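Local coordinates for CBS domain-containing protein CBSX2, chloroplastic (Arabidopsis thaliana, PDB 3SL7), which probably regulates the chloroplast thioredoxin system as a CBS-pair protein, and in this way modulates plant development, at residues A[19-25]-A[98-104]; A[25-29]-A[92-96]; A[43-49]-A[138-142]. All blocks are in the same frame, centred on the assembly; numbering follows the deposited sequence.

Contact 1 of 3, residues A[19-25]-A[98-104]; sequences VKPSTSV and KVVGDLM
Three backbone hydrogen bonds join residues 19-25 to residues 98-104. Val25 N gives its hydrogen to Lys98 O (3.0 Å) and Val100 N to Thr23 O (2.8 Å), the two bonds that flank an antiparallel, non-hydrogen-bonded pair, Ser24 with Val99. Further along, Gly101 N meets a lone pair of Pro21 O at 2.7 Å, in the carbonyl plane. Glycine suits this place because a CB would lie tightly against Pro21 O. The bridge ties the loop before helix 25-35 of the first CBS domain, where Ser24 is the N-cap with OG bonded to Asp27 N, to the opening segment of the second, which carries a weakly bonded helical turn. Among the apolar contacts, the side chains of Val25 and Leu103 cross at about a right angle, CG2 to CD1 3.6 Å. Val100, its CG2 opposite the carbonyl carbon (chi1 164° to CG1), meets Thr23 CB with that methyl at 3.9 Å and approaches Val19 obliquely. Val99 CG1 lies 3.3 Å from Ser22 O. Pro21 CG is 4.3 Å from SE of Met104, present as selenomethionine. Within the turn from Lys20 to Thr23, Thr23 OG1 accepts from Lys20 N (2.8 Å), while Lys20 NZ forms a salt bridge with Asp45.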
loop_
_atom_site.group_PDB
_atom_site.type_symbol
_atom_site.label_atom_id
_atom_site.label_comp_id
_atom_site.label_asym_id
_atom_site.label_seq_id
_atom_site.Cartn_x
_atom_site.Cartn_y
_atom_site.Cartn_z
ATOM N N VAL A 19 -9.928 0.045 -13.085
ATOM C CA VAL A 19 -10.042 1.047 -14.144
ATOM C C VAL A 19 -10.203 0.312 -15.465
ATOM O O VAL A 19 -10.125 -0.917 -15.510
ATOM C CB VAL A 19 -8.802 1.955 -14.205
ATOM C CG1 VAL A 19 -8.712 2.810 -12.940
ATOM C CG2 VAL A 19 -7.539 1.108 -14.366
ATOM N N LYS A 20 -10.428 1.060 -16.538
ATOM C CA LYS A 20 -10.523 0.480 -17.865
ATOM C C LYS A 20 -9.397 1.017 -18.734
ATOM O O LYS A 20 -8.744 1.976 -18.359
ATOM C CB LYS A 20 -11.876 0.809 -18.476
ATOM C CG LYS A 20 -13.043 0.412 -17.594
ATOM C CD LYS A 20 -14.356 0.636 -18.313
ATOM C CE LYS A 20 -15.535 0.225 -17.456
ATOM N NZ LYS A 20 -16.821 0.502 -18.155
ATOM N N PRO A 21 -9.151 0.385 -19.890
ATOM C CA PRO A 21 -8.075 0.873 -20.752
ATOM C C PRO A 21 -8.341 2.321 -21.174
ATOM O O PRO A 21 -7.409 3.061 -21.467
ATOM C CB PRO A 21 -8.147 -0.055 -21.953
ATOM C CG PRO A 21 -8.711 -1.365 -21.359
ATOM C CD PRO A 21 -9.739 -0.872 -20.382
ATOM N N SER A 22 -9.607 2.721 -21.170
ATOM C CA SER A 22 -9.988 4.071 -21.585
ATOM C C SER A 22 -9.929 5.087 -20.446
ATOM O O SER A 22 -10.093 6.287 -20.657
ATOM C CB SER A 22 -11.393 4.053 -22.190
ATOM O OG SER A 22 -12.363 3.699 -21.220
ATOM N N THR A 23 -9.704 4.613 -19.234
ATOM C CA THR A 23 -9.616 5.509 -18.086
ATOM C C THR A 23 -8.437 6.444 -18.293
ATOM O O THR A 23 -7.357 6.003 -18.679
ATOM C CB THR A 23 -9.413 4.720 -16.791
ATOM O OG1 THR A 23 -10.525 3.843 -16.610
ATOM C CG2 THR A 23 -9.323 5.654 -15.609
ATOM N N SER A 24 -8.633 7.734 -18.049
ATOM C CA SER A 24 -7.533 8.674 -18.219
ATOM C C SER A 24 -6.495 8.399 -17.149
ATOM O O SER A 24 -6.823 7.901 -16.074
ATOM C CB SER A 24 -8.016 10.118 -18.142
ATOM O OG SER A 24 -8.386 10.452 -16.822
ATOM N N VAL A 25 -5.240 8.706 -17.451
ATOM C CA VAL A 25 -4.159 8.488 -16.499
ATOM C C VAL A 25 -4.432 9.245 -15.211
ATOM O O VAL A 25 -4.199 8.728 -14.115
ATOM C CB VAL A 25 -2.797 8.879 -17.106
ATOM C CG1 VAL A 25 -1.757 9.112 -16.022
ATOM C CG2 VAL A 25 -2.338 7.792 -18.057
ATOM N N LYS A 98 -3.546 11.212 -21.847
ATOM C CA LYS A 98 -3.064 9.830 -21.869
ATOM C C LYS A 98 -4.066 8.909 -21.191
ATOM O O LYS A 98 -4.822 9.345 -20.318
ATOM C CB LYS A 98 -1.686 9.703 -21.215
ATOM C CG LYS A 98 -0.551 10.379 -22.000
ATOM C CD LYS A 98 0.781 10.143 -21.311
ATOM C CE LYS A 98 1.902 10.917 -21.993
ATOM N NZ LYS A 98 3.102 11.016 -21.104
ATOM N N VAL A 99 -4.082 7.645 -21.605
ATOM C CA VAL A 99 -5.012 6.679 -21.026
ATOM C C VAL A 99 -4.312 5.442 -20.468
ATOM O O VAL A 99 -3.189 5.114 -20.850
ATOM C CB VAL A 99 -6.090 6.149 -22.012
ATOM C CG1 VAL A 99 -7.285 7.075 -22.165
ATOM C CG2 VAL A 99 -5.503 5.559 -23.290
ATOM N N VAL A 100 -5.007 4.741 -19.581
ATOM C CA VAL A 100 -4.464 3.542 -18.954
ATOM C C VAL A 100 -4.027 2.513 -19.990
ATOM O O VAL A 100 -2.956 1.942 -19.872
ATOM C CB VAL A 100 -5.487 2.909 -17.990
ATOM C CG1 VAL A 100 -5.077 1.468 -17.641
ATOM C CG2 VAL A 100 -5.611 3.768 -16.741
ATOM N N GLY A 101 -4.866 2.275 -20.994
ATOM C CA GLY A 101 -4.565 1.293 -22.019
ATOM C C GLY A 101 -3.133 1.371 -22.528
ATOM O O GLY A 101 -2.488 0.348 -22.713
ATOM N N ASP A 102 -2.623 2.580 -22.759
ATOM C CA ASP A 102 -1.277 2.714 -23.307
ATOM C C ASP A 102 -0.208 2.207 -22.341
ATOM O O ASP A 102 0.844 1.730 -22.767
ATOM C CB ASP A 102 -1.002 4.179 -23.699
ATOM C CG ASP A 102 -1.733 4.587 -24.980
ATOM O OD1 ASP A 102 -2.974 4.592 -24.974
ATOM O OD2 ASP A 102 -1.064 4.970 -25.957
ATOM N N LEU A 103 -0.479 2.296 -21.043
ATOM C CA LEU A 103 0.566 2.130 -20.032
ATOM C C LEU A 103 0.446 0.837 -19.251
ATOM O O LEU A 103 1.330 0.483 -18.474
ATOM C CB LEU A 103 0.514 3.285 -19.045
ATOM C CG LEU A 103 0.586 4.683 -19.674
ATOM C CD1 LEU A 103 0.590 5.741 -18.591
ATOM C CD2 LEU A 103 1.820 4.803 -20.547
HETATM N N MSE A 104 -0.667 0.149 -19.442
HETATM C CA MSE A 104 -0.947 -1.047 -18.674
HETATM C C MSE A 104 -0.145 -2.259 -19.154
HETATM O O MSE A 104 0.476 -2.266 -20.223
HETATM C CB MSE A 104 -2.434 -1.360 -18.737
HETATM C CG MSE A 104 -2.840 -2.010 -20.042
HETATM SE SE MSE A 104 -4.723 -2.457 -20.098
HETATM C CE MSE A 104 -4.821 -3.299 -21.843
#

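Contact 2 of 3, residues A[25-29]-A[92-96]; sequences VDDAL and ISKTY
Thr95 faces the first turn of helix 25-35, and nearly every atom of its side chain meets something there. CB comes first: it rests 3.6 Å from Val25 CG1, and the two side chains cross at about a right angle. From CB the methyl CG2 runs on along the apolar side, also 3.6 Å from Val25 CG1, and meets Leu29 CD1 tip to tip at 4.1 Å. The other branch is polar. With OG1 lying between the backbone N and the carbonyl carbon (chi1 59°), the hydroxyl is turned back over its own chain, 2.7 Å from Ile92 O near the end of helix 85-93, and at the same time stands 2.5 Å from Asp26 OD1. It has a single proton to offer these two acceptors. Threonine suits the place because one short side chain supplies a methyl for the valine and leucine and a hydroxyl beside the carboxylate. The Asp26 side chain crosses that of Thr95 at about a right angle and so sets OD1 beside the hydroxyl. Its OD2 forms a salt bridge with Lys158 NZ of the second subunit, which probably helps to keep the carboxylate charged and its rotation fixed. The apolar row continues with Leu29 CD1, which touches Ile92 CD1, the end of the longer isoleucine branch, at 3.7 Å, the two side chains meeting obliquely. Leu155 of the second subunit packs on both Asp26 and Leu29, and Lys158 of that subunit lies against Ile92 and Thr95. Helix 25-35 of the first CBS repeat is thus joined both to helix 85-93 of its own chain and to the partner molecule, consistent with the helix-mediated dimers that CBS pairs commonly form.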
loop_
_atom_site.group_PDB
_atom_site.type_symbol
_atom_site.label_atom_id
_atom_site.label_comp_id
_atom_site.label_asym_id
_atom_site.label_seq_id
_atom_site.Cartn_x
_atom_site.Cartn_y
_atom_site.Cartn_z
ATOM N N VAL A 25 -5.240 8.706 -17.451
ATOM C CA VAL A 25 -4.159 8.488 -16.499
ATOM C C VAL A 25 -4.432 9.245 -15.211
ATOM O O VAL A 25 -4.199 8.728 -14.115
ATOM C CB VAL A 25 -2.797 8.879 -17.106
ATOM C CG1 VAL A 25 -1.757 9.112 -16.022
ATOM C CG2 VAL A 25 -2.338 7.792 -18.057
ATOM N N ASP A 26 -4.960 10.457 -15.355
ATOM C CA ASP A 26 -5.273 11.323 -14.221
ATOM C C ASP A 26 -6.292 10.685 -13.294
ATOM O O ASP A 26 -6.122 10.688 -12.071
ATOM C CB ASP A 26 -5.812 12.683 -14.701
ATOM C CG ASP A 26 -4.711 13.641 -15.089
ATOM O OD1 ASP A 26 -3.553 13.381 -14.701
ATOM O OD2 ASP A 26 -5.003 14.653 -15.767
ATOM N N ASP A 27 -7.364 10.150 -13.872
ATOM C CA ASP A 27 -8.382 9.503 -13.057
ATOM C C ASP A 27 -7.860 8.245 -12.373
ATOM O O ASP A 27 -8.227 7.967 -11.234
ATOM C CB ASP A 27 -9.631 9.191 -13.872
ATOM C CG ASP A 27 -10.397 10.439 -14.251
ATOM O OD1 ASP A 27 -10.161 11.506 -13.639
ATOM O OD2 ASP A 27 -11.241 10.342 -15.158
ATOM N N ALA A 28 -7.016 7.485 -13.071
ATOM C CA ALA A 28 -6.392 6.307 -12.481
ATOM C C ALA A 28 -5.498 6.722 -11.309
ATOM O O ALA A 28 -5.535 6.112 -10.246
ATOM C CB ALA A 28 -5.592 5.546 -13.527
ATOM N N LEU A 29 -4.695 7.763 -11.504
ATOM C CA LEU A 29 -3.864 8.285 -10.420
ATOM C C LEU A 29 -4.720 8.699 -9.228
ATOM O O LEU A 29 -4.394 8.381 -8.088
ATOM C CB LEU A 29 -3.017 9.470 -10.901
ATOM C CG LEU A 29 -1.787 9.115 -11.732
ATOM C CD1 LEU A 29 -1.164 10.368 -12.353
ATOM C CD2 LEU A 29 -0.772 8.356 -10.904
ATOM N N ILE A 92 3.068 14.830 -13.673
ATOM C CA ILE A 92 1.631 15.061 -13.618
ATOM C C ILE A 92 1.181 15.945 -14.779
ATOM O O ILE A 92 0.090 15.769 -15.313
ATOM C CB ILE A 92 1.195 15.690 -12.286
ATOM C CG1 ILE A 92 1.407 14.698 -11.140
ATOM C CG2 ILE A 92 -0.276 16.094 -12.345
ATOM C CD1 ILE A 92 0.523 13.500 -11.247
ATOM N N SER A 93 2.025 16.889 -15.180
ATOM C CA SER A 93 1.643 17.799 -16.258
ATOM C C SER A 93 1.531 17.064 -17.591
ATOM O O SER A 93 0.722 17.427 -18.443
ATOM C CB SER A 93 2.613 18.983 -16.366
ATOM O OG SER A 93 3.827 18.609 -16.993
ATOM N N LYS A 94 2.330 16.016 -17.755
ATOM C CA LYS A 94 2.390 15.280 -19.017
ATOM C C LYS A 94 1.394 14.120 -19.134
ATOM O O LYS A 94 1.423 13.380 -20.122
ATOM C CB LYS A 94 3.817 14.781 -19.260
ATOM C CG LYS A 94 4.786 15.895 -19.680
ATOM C CD LYS A 94 6.224 15.519 -19.383
ATOM C CE LYS A 94 6.594 14.193 -20.018
ATOM N NZ LYS A 94 7.922 13.714 -19.554
ATOM N N THR A 95 0.515 13.970 -18.140
ATOM C CA THR A 95 -0.465 12.881 -18.119
ATOM C C THR A 95 -1.703 13.205 -18.950
ATOM O O THR A 95 -2.438 12.308 -19.374
ATOM C CB THR A 95 -0.944 12.593 -16.688
ATOM O OG1 THR A 95 -1.541 13.778 -16.146
ATOM C CG2 THR A 95 0.216 12.165 -15.802
ATOM N N TYR A 96 -1.938 14.494 -19.167
ATOM C CA TYR A 96 -3.108 14.944 -19.914
ATOM C C TYR A 96 -3.261 14.233 -21.258
ATOM O O TYR A 96 -2.297 14.087 -22.008
ATOM C CB TYR A 96 -3.066 16.459 -20.132
ATOM C CG TYR A 96 -4.256 16.969 -20.915
ATOM C CD1 TYR A 96 -4.259 16.951 -22.302
ATOM C CD2 TYR A 96 -5.386 17.447 -20.264
ATOM C CE1 TYR A 96 -5.349 17.404 -23.020
ATOM C CE2 TYR A 96 -6.481 17.901 -20.973
ATOM C CZ TYR A 96 -6.458 17.878 -22.349
ATOM O OH TYR A 96 -7.549 18.333 -23.054
#

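Contact 3 of 3, residues A[43-49]-A[138-142]; sequences IDDNWTL and DGKLI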
loop_
_atom_site.group_PDB
_atom_site.type_symbol
_atom_site.label_atom_id
_atom_site.label_comp_id
_atom_site.label_asym_id
_atom_site.label_seq_id
_atom_site.Cartn_x
_atom_site.Cartn_y
_atom_site.Cartn_z
ATOM N N ILE A 43 -10.077 -3.701 -16.255
ATOM C CA ILE A 43 -11.125 -4.520 -16.843
ATOM C C ILE A 43 -11.710 -3.826 -18.063
ATOM O O ILE A 43 -11.458 -2.637 -18.280
ATOM C CB ILE A 43 -12.274 -4.748 -15.845
ATOM C CG1 ILE A 43 -12.807 -3.396 -15.348
ATOM C CG2 ILE A 43 -11.797 -5.589 -14.682
ATOM C CD1 ILE A 43 -14.160 -3.483 -14.677
ATOM N N ASP A 44 -12.480 -4.561 -18.864
ATOM C CA ASP A 44 -13.273 -3.922 -19.899
ATOM C C ASP A 44 -14.680 -3.721 -19.380
ATOM O O ASP A 44 -14.967 -3.998 -18.212
ATOM C CB ASP A 44 -13.260 -4.703 -21.214
ATOM C CG ASP A 44 -13.953 -6.054 -21.115
ATOM O OD1 ASP A 44 -14.657 -6.315 -20.110
ATOM O OD2 ASP A 44 -13.809 -6.856 -22.067
ATOM N N ASP A 45 -15.560 -3.250 -20.252
ATOM C CA ASP A 45 -16.924 -2.908 -19.866
ATOM C C ASP A 45 -17.697 -4.078 -19.235
ATOM O O ASP A 45 -18.655 -3.865 -18.489
ATOM C CB ASP A 45 -17.681 -2.319 -21.067
ATOM C CG ASP A 45 -17.127 -0.962 -21.505
ATOM O OD1 ASP A 45 -16.471 -0.283 -20.683
ATOM O OD2 ASP A 45 -17.358 -0.569 -22.670
ATOM N N ASN A 46 -17.275 -5.308 -19.520
ATOM C CA ASN A 46 -17.967 -6.495 -19.013
ATOM C C ASN A 46 -17.237 -7.177 -17.855
ATOM O O ASN A 46 -17.523 -8.322 -17.517
ATOM C CB ASN A 46 -18.215 -7.513 -20.134
ATOM C CG ASN A 46 -18.950 -6.914 -21.313
ATOM O OD1 ASN A 46 -18.484 -6.998 -22.448
ATOM N ND2 ASN A 46 -20.103 -6.301 -21.051
ATOM N N TRP A 47 -16.289 -6.467 -17.257
ATOM C CA TRP A 47 -15.538 -6.978 -16.117
ATOM C C TRP A 47 -14.557 -8.083 -16.472
ATOM O O TRP A 47 -14.006 -8.733 -15.591
ATOM C CB TRP A 47 -16.479 -7.409 -14.983
ATOM C CG TRP A 47 -16.735 -6.265 -14.093
ATOM C CD1 TRP A 47 -17.591 -5.229 -14.318
ATOM C CD2 TRP A 47 -16.078 -5.985 -12.859
ATOM N NE1 TRP A 47 -17.521 -4.328 -13.285
ATOM C CE2 TRP A 47 -16.598 -4.769 -12.376
ATOM C CE3 TRP A 47 -15.110 -6.652 -12.107
ATOM C CZ2 TRP A 47 -16.184 -4.205 -11.174
ATOM C CZ3 TRP A 47 -14.692 -6.085 -10.917
ATOM C CH2 TRP A 47 -15.231 -4.874 -10.462
ATOM N N THR A 48 -14.321 -8.274 -17.765
ATOM C CA THR A 48 -13.229 -9.134 -18.194
ATOM C C THR A 48 -11.914 -8.479 -17.802
ATOM O O THR A 48 -11.691 -7.291 -18.082
ATOM C CB THR A 48 -13.255 -9.369 -19.703
ATOM O OG1 THR A 48 -14.529 -9.914 -20.063
ATOM C CG2 THR A 48 -12.153 -10.345 -20.104
ATOM N N LEU A 49 -11.049 -9.242 -17.140
ATOM C CA LEU A 49 -9.742 -8.737 -16.734
ATOM C C LEU A 49 -8.894 -8.614 -17.992
ATOM O O LEU A 49 -8.704 -9.592 -18.710
ATOM C CB LEU A 49 -9.110 -9.711 -15.740
ATOM C CG LEU A 49 -7.833 -9.383 -14.959
ATOM C CD1 LEU A 49 -6.619 -9.733 -15.755
ATOM C CD2 LEU A 49 -7.811 -7.929 -14.527
ATOM N N ASP A 138 -15.060 -17.510 -16.950
ATOM C CA ASP A 138 -15.263 -16.564 -18.038
ATOM C C ASP A 138 -14.214 -15.461 -18.091
ATOM O O ASP A 138 -14.358 -14.519 -18.860
ATOM C CB ASP A 138 -16.620 -15.899 -17.891
ATOM C CG ASP A 138 -17.733 -16.772 -18.366
ATOM O OD1 ASP A 138 -17.506 -17.506 -19.352
ATOM O OD2 ASP A 138 -18.818 -16.734 -17.746
ATOM N N GLY A 139 -13.179 -15.551 -17.268
ATOM C CA GLY A 139 -12.119 -14.554 -17.302
ATOM C C GLY A 139 -12.534 -13.234 -16.680
ATOM O O GLY A 139 -11.816 -12.244 -16.779
ATOM N N LYS A 140 -13.692 -13.215 -16.030
ATOM C CA LYS A 140 -14.142 -12.041 -15.283
ATOM C C LYS A 140 -13.372 -11.890 -13.978
ATOM O O LYS A 140 -13.122 -12.866 -13.276
ATOM C CB LYS A 140 -15.636 -12.130 -14.959
ATOM C CG LYS A 140 -16.537 -12.357 -16.159
ATOM C CD LYS A 140 -16.229 -11.384 -17.283
ATOM C CE LYS A 140 -17.263 -11.493 -18.398
ATOM N NZ LYS A 140 -18.621 -11.134 -17.900
ATOM N N LEU A 141 -13.008 -10.655 -13.649
ATOM C CA LEU A 141 -12.320 -10.364 -12.403
ATOM C C LEU A 141 -13.259 -10.607 -11.229
ATOM O O LEU A 141 -14.303 -9.971 -11.140
ATOM C CB LEU A 141 -11.896 -8.900 -12.397
ATOM C CG LEU A 141 -11.147 -8.456 -11.155
ATOM C CD1 LEU A 141 -9.879 -9.276 -11.045
ATOM C CD2 LEU A 141 -10.826 -6.956 -11.246
ATOM N N ILE A 142 -12.904 -11.522 -10.331
ATOM C CA ILE A 142 -13.782 -11.795 -9.193
ATOM C C ILE A 142 -13.100 -11.485 -7.871
ATOM O O ILE A 142 -13.722 -11.469 -6.815
ATOM C CB ILE A 142 -14.317 -13.241 -9.192
ATOM C CG1 ILE A 142 -13.168 -14.247 -9.169
ATOM C CG2 ILE A 142 -15.212 -13.479 -10.397
ATOM C CD1 ILE A 142 -13.640 -15.710 -8.975
HETATM O O HOH W 1 -15.493 -12.642 -20.642
HETATM O O HOH W 2 -9.753 -12.255 -18.368
#
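Trp47 and Leu141 meet obliquely, with CE3 of the indole 3.9 Å from Leu141 CB. Ile43 occupies one face of the same ring, its CD1 standing 3.5 Å above the plane over the centre, and its other branch, CG2, reaches Leu141 CD2 at 3.8 Å, the two side chains crossing at about a right angle. One leucine methyl, CD2, thus lies against both isoleucine and indole, while CD1 looks to Leu49. Arg13 makes a cation-pi contact with the indole. Lys140 takes another course: bent at chi2 (-50°) and again near its end, it lays CD and CE beside Thr48 OG1 and delivers NZ to Asn46 O, 3.0 Å away in the carbonyl plane. Thr48 and Lys140 form an antiparallel, non-hydrogen-bonded pair, flanked by Leu141 N to Trp47 O (2.9 Å) and Leu49 N to Gly139 O (3.1 Å). Gly139 has a positive phi, which glycine adopts easily. Asn46 N to Asp44 OD1 makes an Asx turn, and Thr48 N meets the same oxygen from the opposite face. One water links Thr48 OG1 with Asp138 O, and another donates to both Leu49 O and Gly139 O. The loop joins strands 39-43 and 49-54 of the first CBS repeat, residues 138-142 run from a turn into the start of strand 141-146 of the second, and Pro133 of strand 131-135 packs against both Leu49 and Leu141.

In the fold
All three contacts tie the first CBS repeat to later parts of the chain. Contacts 1 and 2 share Val25 and have centres about 10 Å apart. Contact 2 is nested along the chain inside the loop closed by contact 1, and Val100 CG2 packs on Ala28 CB at 3.7 Å. Contacts 1 and 3 lie about 16 Å apart between centres and meet through Lys20 NZ and Asp45 OD1, a salt bridge of 2.7 Å. Contacts 2 and 3 do not touch, their nearest atoms being about 11 Å apart. Of the three, the second subunit touches the segments of contact 2 alone.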